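Long-range contacts in surface layer protein (Geobacillus stearothermophilus, PDB 4UJ8), which probably self-assembles into the surface layer that coats the bacterial cell, this piece comprising calcium-binding domains 6 and 7 of the longer protein: residues Val9-Ile14 with Tyr40-Asn45; Lys21-Ala26 with Val114-Leu119; Thr187-Ser192 with Gly214-Thr219. One frame throughout, in Å; residues are numbered along the deposited sequence.

In the fold
The chain is an elongated tandem of beta-rich domains, and the three contacts are spread along it. Contact 1 closes an antiparallel strand pair far out at the N-terminal end, the centre of contact 2 lies about 6 Å from that of the chain, and contact 3 sits toward the other end; the centres of contacts 1 and 3 are about 71 Å apart. Contacts 1 and 2 interlock in sequence, since strand 21-23 falls between strands 11-16 and 34-42, yet their nearest atoms stay about 12 Å apart. Contact 2 alone holds bound calcium, two ions, and its centre is about 39 Å from that of contact 3, which joins a loop to strand 214-222.

Contact 1 (Val9-Ile14 with Tyr40-Asn45); sequences VANYQI and YAVDAN
Tyr40 pairs with Gln13 through two backbone bonds, Tyr40 N to Gln13 O and Gln13 N to Tyr40 O, each 2.9 Å, which makes them a hydrogen-bonded pair of antiparallel strands. The Tyr40 carbonyl oxygen also receives a CA-H...O contact from Tyr12 CA.

Ala41 stands opposite Tyr12 in the next, non-hydrogen-bonded pair. Its methyl is small enough for a large neighbour: Tyr12 CE1 lies 3.8 Å from Ala41 CB, while Val9 CG2 reaches the same methyl at 3.9 Å. Val9 CG2 also rests over one face of the Tyr12 ring, offset toward its rim; with CG1 of Val9 at a chi1 of 60°, CG2 falls anti to the backbone N.

Val42 is where the regular pairing breaks. Its N-H bonds Asn11 O at 3.1 Å, but its carbonyl takes both Ala10 N, at 2.9 Å and almost straight (176°), and, weakly, Asn11 N. Two residues thus face one, a classic beta bulge. The two methyls of Val42 each meet an amide of the facing strand: CG2 touches Asn11 OD1 at 3.1 Å, and CG1 meets Gln13 OE1 at 3.8 Å as the extended glutamine crosses it at about a right angle. With an alanine here in place of Asn11, the amide against Val42 CG2 is gone, and that methyl would probably lose its cover on this flank.

Beyond the bulge, Asp43 turns its carboxylate from this partner to Gly7 N and Asn47 N, a polar residue suited to tying down a turn, while Ala10 CB packs on the Asp43 backbone. On its other edge Ala41 bonds to strand 48-51, whose Ile48 packs on Tyr40 and Val42, and Tyr12 reaches Leu107 of strand 105-115.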
loop_
_atom_site.group_PDB
_atom_site.type_symbol
_atom_site.label_atom_id
_atom_site.label_comp_id
_atom_site.label_asym_id
_atom_site.label_seq_id
_atom_site.Cartn_x
_atom_site.Cartn_y
_atom_site.Cartn_z
ATOM N N VAL A 9 21.742 37.570 -8.354
ATOM C CA VAL A 9 20.585 36.686 -8.368
ATOM C C VAL A 9 19.313 37.483 -8.645
ATOM O O VAL A 9 19.139 38.599 -8.146
ATOM C CB VAL A 9 20.428 35.900 -7.038
ATOM C CG1 VAL A 9 20.244 36.843 -5.851
ATOM C CG2 VAL A 9 19.247 34.923 -7.130
ATOM N N ALA A 10 18.450 36.911 -9.481
ATOM C CA ALA A 10 17.154 37.496 -9.803
ATOM C C ALA A 10 16.027 36.669 -9.194
ATOM O O ALA A 10 14.974 37.199 -8.833
ATOM C CB ALA A 10 16.980 37.602 -11.319
ATOM N N ASN A 11 16.250 35.361 -9.084
ATOM C CA ASN A 11 15.286 34.489 -8.432
ATOM C C ASN A 11 15.862 33.128 -8.039
ATOM O O ASN A 11 16.959 32.745 -8.447
ATOM C CB ASN A 11 14.062 34.265 -9.322
ATOM C CG ASN A 11 14.415 33.607 -10.628
ATOM O OD1 ASN A 11 15.272 34.086 -11.364
ATOM N ND2 ASN A 11 13.800 32.465 -10.898
ATOM N N TYR A 12 15.092 32.403 -7.247
ATOM C CA TYR A 12 15.492 31.078 -6.813
ATOM C C TYR A 12 14.613 30.023 -7.455
ATOM O O TYR A 12 13.408 30.213 -7.626
ATOM C CB TYR A 12 15.419 30.972 -5.288
ATOM C CG TYR A 12 16.400 31.892 -4.591
ATOM C CD1 TYR A 12 17.723 31.522 -4.417
ATOM C CD2 TYR A 12 15.996 33.135 -4.115
ATOM C CE1 TYR A 12 18.626 32.365 -3.779
ATOM C CE2 TYR A 12 16.891 33.987 -3.484
ATOM C CZ TYR A 12 18.195 33.595 -3.314
ATOM O OH TYR A 12 19.068 34.459 -2.683
ATOM N N GLN A 13 15.227 28.908 -7.814
ATOM C CA GLN A 13 14.456 27.778 -8.324
ATOM C C GLN A 13 14.537 26.578 -7.402
ATOM O O GLN A 13 15.624 26.139 -7.038
ATOM C CB GLN A 13 14.938 27.404 -9.716
ATOM C CG GLN A 13 14.263 28.262 -10.787
ATOM C CD GLN A 13 15.044 28.332 -12.084
ATOM O OE1 GLN A 13 15.974 27.556 -12.311
ATOM N NE2 GLN A 13 14.669 29.277 -12.944
ATOM N N ILE A 14 13.370 26.065 -7.036
ATOM C CA ILE A 14 13.277 24.782 -6.343
ATOM C C ILE A 14 12.972 23.728 -7.397
ATOM O O ILE A 14 11.867 23.685 -7.947
ATOM C CB ILE A 14 12.207 24.804 -5.256
ATOM C CG1 ILE A 14 12.571 25.871 -4.216
ATOM C CG2 ILE A 14 12.057 23.418 -4.596
ATOM C CD1 ILE A 14 11.410 26.282 -3.331
ATOM N N TYR A 40 18.555 26.278 -6.740
ATOM C CA TYR A 40 19.502 27.080 -7.490
ATOM C C TYR A 40 19.208 28.574 -7.348
ATOM O O TYR A 40 18.049 28.994 -7.201
ATOM C CB TYR A 40 19.486 26.676 -8.974
ATOM C CG TYR A 40 20.047 25.290 -9.286
ATOM C CD1 TYR A 40 21.387 24.994 -9.087
ATOM C CD2 TYR A 40 19.231 24.289 -9.818
ATOM C CE1 TYR A 40 21.907 23.737 -9.386
ATOM C CE2 TYR A 40 19.740 23.030 -10.111
ATOM C CZ TYR A 40 21.078 22.766 -9.906
ATOM O OH TYR A 40 21.595 21.518 -10.210
ATOM N N ALA A 41 20.275 29.360 -7.346
ATOM C CA ALA A 41 20.160 30.796 -7.506
ATOM C C ALA A 41 20.511 31.118 -8.958
ATOM O O ALA A 41 21.554 30.676 -9.446
ATOM C CB ALA A 41 21.082 31.514 -6.554
ATOM N N VAL A 42 19.668 31.891 -9.634
ATOM C CA VAL A 42 19.890 32.187 -11.053
ATOM C C VAL A 42 19.838 33.696 -11.336
ATOM O O VAL A 42 19.052 34.411 -10.719
ATOM C CB VAL A 42 18.858 31.444 -11.940
ATOM C CG1 VAL A 42 18.879 29.957 -11.622
ATOM C CG2 VAL A 42 17.460 31.977 -11.728
ATOM N N ASP A 43 20.687 34.174 -12.248
ATOM C CA ASP A 43 20.728 35.612 -12.548
ATOM C C ASP A 43 19.681 35.974 -13.602
ATOM O O ASP A 43 18.819 35.157 -13.933
ATOM C CB ASP A 43 22.145 36.069 -12.979
ATOM C CG ASP A 43 22.597 35.517 -14.342
ATOM O OD1 ASP A 43 21.773 35.011 -15.133
ATOM O OD2 ASP A 43 23.811 35.605 -14.631
ATOM N N ALA A 44 19.751 37.199 -14.121
ATOM C CA ALA A 44 18.780 37.660 -15.115
ATOM C C ALA A 44 18.850 36.853 -16.415
ATOM O O ALA A 44 17.838 36.703 -17.101
ATOM C CB ALA A 44 18.979 39.138 -15.401
ATOM N N ASN A 45 20.021 36.306 -16.736
ATOM C CA ASN A 45 20.186 35.572 -17.987
ATOM C C ASN A 45 20.118 34.046 -17.825
ATOM O O ASN A 45 20.474 33.297 -18.741
ATOM C CB ASN A 45 21.502 35.982 -18.651
ATOM C CG ASN A 45 21.443 37.383 -19.235
ATOM O OD1 ASN A 45 22.184 38.273 -18.826
ATOM N ND2 ASN A 45 20.544 37.581 -20.192
#

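Contact 2 (Lys21-Ala26 with Val114-Leu119). With CA (calcium ion), chain F; CA (calcium ion), chain E.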
loop_
_atom_site.group_PDB
_atom_site.type_symbol
_atom_site.label_atom_id
_atom_site.label_comp_id
_atom_site.label_asym_id
_atom_site.label_seq_id
_atom_site.Cartn_x
_atom_site.Cartn_y
_atom_site.Cartn_z
ATOM N N LYS A 21 6.995 12.207 -6.467
ATOM C CA LYS A 21 6.166 11.276 -5.727
ATOM C C LYS A 21 6.998 10.234 -4.989
ATOM O O LYS A 21 8.110 9.904 -5.397
ATOM C CB LYS A 21 5.186 10.568 -6.666
ATOM C CG LYS A 21 4.265 11.496 -7.422
ATOM C CD LYS A 21 3.480 10.722 -8.474
ATOM C CE LYS A 21 2.349 11.563 -9.073
ATOM N NZ LYS A 21 2.796 12.933 -9.446
ATOM N N ILE A 22 6.425 9.716 -3.907
ATOM C CA ILE A 22 7.020 8.673 -3.074
ATOM C C ILE A 22 6.004 7.535 -2.978
ATOM O O ILE A 22 4.882 7.755 -2.516
ATOM C CB ILE A 22 7.355 9.217 -1.665
ATOM C CG1 ILE A 22 8.338 10.388 -1.772
ATOM C CG2 ILE A 22 7.854 8.101 -0.722
ATOM C CD1 ILE A 22 8.560 11.112 -0.447
ATOM N N ASP A 23 6.378 6.337 -3.424
ATOM C CA ASP A 23 5.419 5.210 -3.502
ATOM C C ASP A 23 5.656 4.263 -2.332
ATOM O O ASP A 23 6.684 3.589 -2.269
ATOM C CB ASP A 23 5.562 4.496 -4.857
ATOM C CG ASP A 23 4.471 3.459 -5.108
ATOM O OD1 ASP A 23 3.792 3.055 -4.144
ATOM O OD2 ASP A 23 4.306 3.035 -6.279
ATOM N N LYS A 24 4.729 4.241 -1.381
ATOM C CA LYS A 24 4.963 3.495 -0.156
ATOM C C LYS A 24 4.593 2.033 -0.341
ATOM O O LYS A 24 4.582 1.268 0.617
ATOM C CB LYS A 24 4.197 4.104 1.017
ATOM C CG LYS A 24 2.692 4.093 0.882
ATOM C CD LYS A 24 2.070 4.558 2.188
ATOM C CE LYS A 24 0.574 4.412 2.158
ATOM N NZ LYS A 24 -0.037 4.791 3.468
ATOM N N SER A 25 4.308 1.640 -1.578
ATOM C CA SER A 25 4.250 0.217 -1.902
ATOM C C SER A 25 5.597 -0.435 -1.578
ATOM O O SER A 25 6.637 0.221 -1.568
ATOM C CB SER A 25 3.898 0.006 -3.373
ATOM O OG SER A 25 4.181 -1.325 -3.779
ATOM N N ALA A 26 5.588 -1.732 -1.304
ATOM C CA ALA A 26 6.834 -2.404 -0.963
ATOM C C ALA A 26 7.504 -3.002 -2.191
ATOM O O ALA A 26 8.654 -3.450 -2.121
ATOM C CB ALA A 26 6.581 -3.479 0.086
ATOM N N VAL A 114 2.832 11.435 -1.423
ATOM C CA VAL A 114 2.977 10.026 -1.105
ATOM C C VAL A 114 1.845 9.284 -1.823
ATOM O O VAL A 114 0.690 9.692 -1.747
ATOM C CB VAL A 114 2.942 9.775 0.408
ATOM C CG1 VAL A 114 2.847 8.288 0.697
ATOM C CG2 VAL A 114 4.193 10.372 1.058
ATOM N N ILE A 115 2.193 8.230 -2.558
ATOM C CA ILE A 115 1.200 7.396 -3.236
ATOM C C ILE A 115 1.395 5.957 -2.785
ATOM O O ILE A 115 2.318 5.647 -2.030
ATOM C CB ILE A 115 1.309 7.477 -4.780
ATOM C CG1 ILE A 115 2.633 6.874 -5.263
ATOM C CG2 ILE A 115 1.173 8.925 -5.264
ATOM C CD1 ILE A 115 2.767 6.804 -6.783
ATOM N N ASP A 116 0.509 5.087 -3.230
ATOM C CA ASP A 116 0.630 3.674 -2.908
ATOM C C ASP A 116 0.029 2.858 -4.044
ATOM O O ASP A 116 -1.191 2.797 -4.191
ATOM C CB ASP A 116 -0.056 3.354 -1.575
ATOM C CG ASP A 116 0.242 1.948 -1.097
ATOM O OD1 ASP A 116 0.772 1.164 -1.908
ATOM O OD2 ASP A 116 -0.045 1.629 0.075
ATOM N N THR A 117 0.886 2.224 -4.840
ATOM C CA THR A 117 0.406 1.489 -6.009
ATOM C C THR A 117 0.261 -0.012 -5.745
ATOM O O THR A 117 0.130 -0.797 -6.681
ATOM C CB THR A 117 1.326 1.705 -7.235
ATOM O OG1 THR A 117 2.670 1.277 -6.949
ATOM C CG2 THR A 117 1.320 3.184 -7.637
ATOM N N THR A 118 0.279 -0.403 -4.475
ATOM C CA THR A 118 0.084 -1.804 -4.106
ATOM C C THR A 118 -1.177 -2.369 -4.766
ATOM O O THR A 118 -2.209 -1.697 -4.836
ATOM C CB THR A 118 -0.011 -1.968 -2.568
ATOM O OG1 THR A 118 1.202 -1.507 -1.972
ATOM C CG2 THR A 118 -0.237 -3.445 -2.162
ATOM N N LEU A 119 -1.076 -3.588 -5.286
ATOM C CA LEU A 119 -2.258 -4.302 -5.756
ATOM C C LEU A 119 -3.181 -4.580 -4.573
ATOM O O LEU A 119 -2.761 -5.142 -3.566
ATOM C CB LEU A 119 -1.864 -5.595 -6.467
ATOM C CG LEU A 119 -1.144 -5.402 -7.806
ATOM C CD1 LEU A 119 -0.969 -6.728 -8.551
ATOM C CD2 LEU A 119 -1.877 -4.371 -8.678
HETATM CA CA CA F . 8.236 1.764 -2.429
HETATM CA CA CA E . 10.046 9.738 -6.883
HETATM O O HOH W 1 3.484 -1.564 -6.466
HETATM O O HOH W 2 3.302 -3.028 -0.909
HETATM O O HOH W 3 12.155 8.453 -6.621
HETATM O O HOH W 4 10.703 8.879 -9.175
HETATM O O HOH W 5 8.691 1.622 -0.082
HETATM O O HOH W 6 9.855 0.058 -2.597
#
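A short parallel pairing of strand 21-23 with the end of strand 105-115 forms one edge of a mixed sheet, and strand 21-23 is flanked by a calcium site at each end. Ile22 O receives Ile115 N at 2.7 Å, and Ile115 O receives Lys24 N at 2.9 Å, so both the N-H and the C=O of Ile115 are bonded to residues on either side of Asp23. Ile115 CG1 packs on Asp23 CB, while Val114 lies alongside Ile22, beta-branched residues that suit an extended backbone.

At the end of the strand, Asp23 has CG anti to the backbone N (chi1 -171°), and its carboxylate reaches across to Thr117, the two side chains crossing at about a right angle. Asp23 OD2 accepts a very short bond of 2.5 Å from Thr117 OG1. OD1 takes Thr117 N at 3.1 Å on the syn side but tilted 28° out of the carboxylate plane, and Ser25 N at 3.0 Å from above the opposite face; this second bond closes an Asx turn. Asp116 repeats the device within its own segment, its OD1 accepting Thr118 N and Thr118 OG1. The aliphatic chain of Lys24 crosses Asp116 at about a right angle, with CE 3.5 Å from OD2. One water joins Ser25 OG to Thr117 OG1, and another joins Ala26 N to Thr118 OG1.

Asp23 O and Ser25 O bind the same calcium ion, each at 2.4 Å, in a shell completed by Glu28, Asn33 and two waters; Lys21 O serves the other ion with Asp18, Asp19, Asn32 and Asp34. Since Asp23 gives the metal its carbonyl, its carboxylate can act in the second shell: by gripping Ser25 N and Thr117 it probably fixes the turn that presents both carbonyls, and is likely to couple the calcium loop to the segment following strand 105-115.

Contact 3 (Thr187-Ser192 with Gly214-Thr219); sequences TSVIGS and GTVTLT
Val189 and Val216 meet at the heart of this contact, sliding past each other in opposite directions. Val216 CG1 approaches Val189 CB to 3.5 Å, tighter than ordinary van der Waals contact, and touches Val189 CG1 at 3.7 Å. The other methyl of Val216, CG2, meets Ile190 CD1 at 3.9 Å, so one valine serves two neighbours through its two branches. Its chi1 of -68° turns CG1 beside the backbone N and sends it to Val189. More loosely, Ile190 CG2 faces Leu218 CD2 at 4.3 Å. The contacts between side chains are all aliphatic, and no hydrogen bond joins the two segments, as befits buried aliphatic residues.

At the start of the strand, Val189 CG1 lies 4.0 Å from Gly214 C. Glycine suits this position for two reasons: a beta carbon would come close to Val189 CG2, and with phi at 161° it would also press on the preceding carbonyl oxygen.

The loop that follows strand 179-184 folds back over one face of a mixed four-stranded sheet. On strand 214-222, Val216 points at this loop and the end of the Leu218 side chain reaches it, whereas the alternating Thr215 and Thr217 touch strand 231-237.

Further out, polar bonds hold the loop in place. Ser184 OG bonds the carbonyl of Ile190, Ser192 OG takes Ser184 N, and Lys211 bonds the backbone of Val189 and, through NZ, Thr187 O. The strand is fixed in turn by backbone bonds from Gly214, Val216 and Leu218 to Ala237, Val235 and Ile233, and Leu208 and Ile182 pack against Leu218.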
loop_
_atom_site.group_PDB
_atom_site.type_symbol
_atom_site.label_atom_id
_atom_site.label_comp_id
_atom_site.label_asym_id
_atom_site.label_seq_id
_atom_site.Cartn_x
_atom_site.Cartn_y
_atom_site.Cartn_z
ATOM N N THR A 187 -23.154 -22.657 14.087
ATOM C CA THR A 187 -21.804 -22.677 14.631
ATOM C C THR A 187 -21.414 -24.060 15.178
ATOM O O THR A 187 -20.235 -24.331 15.392
ATOM C CB THR A 187 -21.640 -21.642 15.744
ATOM O OG1 THR A 187 -22.618 -21.885 16.762
ATOM C CG2 THR A 187 -21.824 -20.222 15.191
ATOM N N SER A 188 -22.390 -24.939 15.391
ATOM C CA SER A 188 -22.069 -26.279 15.885
ATOM C C SER A 188 -21.543 -27.163 14.756
ATOM O O SER A 188 -20.950 -28.206 15.009
ATOM C CB SER A 188 -23.288 -26.920 16.558
ATOM O OG SER A 188 -24.236 -27.380 15.615
ATOM N N VAL A 189 -21.761 -26.743 13.511
ATOM C CA VAL A 189 -21.288 -27.497 12.351
ATOM C C VAL A 189 -19.944 -26.947 11.890
ATOM O O VAL A 189 -18.966 -27.689 11.773
ATOM C CB VAL A 189 -22.305 -27.457 11.196
ATOM C CG1 VAL A 189 -21.740 -28.117 9.940
ATOM C CG2 VAL A 189 -23.623 -28.121 11.615
ATOM N N ILE A 190 -19.913 -25.640 11.638
ATOM C CA ILE A 190 -18.684 -24.900 11.364
ATOM C C ILE A 190 -18.765 -23.619 12.159
ATOM O O ILE A 190 -19.787 -22.930 12.109
ATOM C CB ILE A 190 -18.504 -24.579 9.861
ATOM C CG1 ILE A 190 -18.195 -25.860 9.082
ATOM C CG2 ILE A 190 -17.384 -23.536 9.651
ATOM C CD1 ILE A 190 -18.254 -25.698 7.567
ATOM N N GLY A 191 -17.716 -23.304 12.908
ATOM C CA GLY A 191 -17.673 -22.090 13.703
ATOM C C GLY A 191 -17.635 -20.822 12.856
ATOM O O GLY A 191 -17.100 -20.815 11.756
ATOM N N SER A 192 -18.239 -19.755 13.355
ATOM C CA SER A 192 -18.112 -18.458 12.709
ATOM C C SER A 192 -16.690 -17.962 12.918
ATOM O O SER A 192 -15.992 -18.424 13.828
ATOM C CB SER A 192 -19.135 -17.459 13.268
ATOM O OG SER A 192 -20.451 -17.804 12.872
ATOM N N GLY A 214 -22.904 -31.965 8.503
ATOM C CA GLY A 214 -24.068 -31.119 8.321
ATOM C C GLY A 214 -23.925 -30.120 7.196
ATOM O O GLY A 214 -23.000 -30.192 6.390
ATOM N N THR A 215 -24.861 -29.181 7.148
ATOM C CA THR A 215 -24.895 -28.203 6.080
ATOM C C THR A 215 -25.132 -26.844 6.683
ATOM O O THR A 215 -26.049 -26.668 7.488
ATOM C CB THR A 215 -25.992 -28.535 5.048
ATOM O OG1 THR A 215 -25.693 -29.800 4.444
ATOM C CG2 THR A 215 -26.062 -27.465 3.962
ATOM N N VAL A 216 -24.293 -25.884 6.307
ATOM C CA VAL A 216 -24.419 -24.524 6.804
ATOM C C VAL A 216 -24.327 -23.532 5.669
ATOM O O VAL A 216 -23.859 -23.855 4.583
ATOM C CB VAL A 216 -23.326 -24.169 7.830
ATOM C CG1 VAL A 216 -23.507 -24.947 9.105
ATOM C CG2 VAL A 216 -21.932 -24.407 7.248
ATOM N N THR A 217 -24.779 -22.313 5.939
ATOM C CA THR A 217 -24.530 -21.195 5.048
ATOM C C THR A 217 -23.462 -20.350 5.693
ATOM O O THR A 217 -23.609 -19.945 6.843
ATOM C CB THR A 217 -25.786 -20.352 4.818
ATOM O OG1 THR A 217 -26.762 -21.159 4.156
ATOM C CG2 THR A 217 -25.468 -19.125 3.965
ATOM N N LEU A 218 -22.369 -20.116 4.965
ATOM C CA LEU A 218 -21.330 -19.210 5.413
ATOM C C LEU A 218 -21.490 -17.879 4.695
ATOM O O LEU A 218 -21.538 -17.832 3.465
ATOM C CB LEU A 218 -19.938 -19.796 5.148
ATOM C CG LEU A 218 -19.579 -21.078 5.908
ATOM C CD1 LEU A 218 -18.106 -21.438 5.705
ATOM C CD2 LEU A 218 -19.878 -20.929 7.391
ATOM N N THR A 219 -21.597 -16.806 5.465
ATOM C CA THR A 219 -21.717 -15.473 4.892
ATOM C C THR A 219 -20.445 -14.689 5.169
ATOM O O THR A 219 -20.089 -14.415 6.322
ATOM C CB THR A 219 -22.928 -14.698 5.450
ATOM O OG1 THR A 219 -24.105 -15.501 5.330
ATOM C CG2 THR A 219 -23.135 -13.392 4.687
#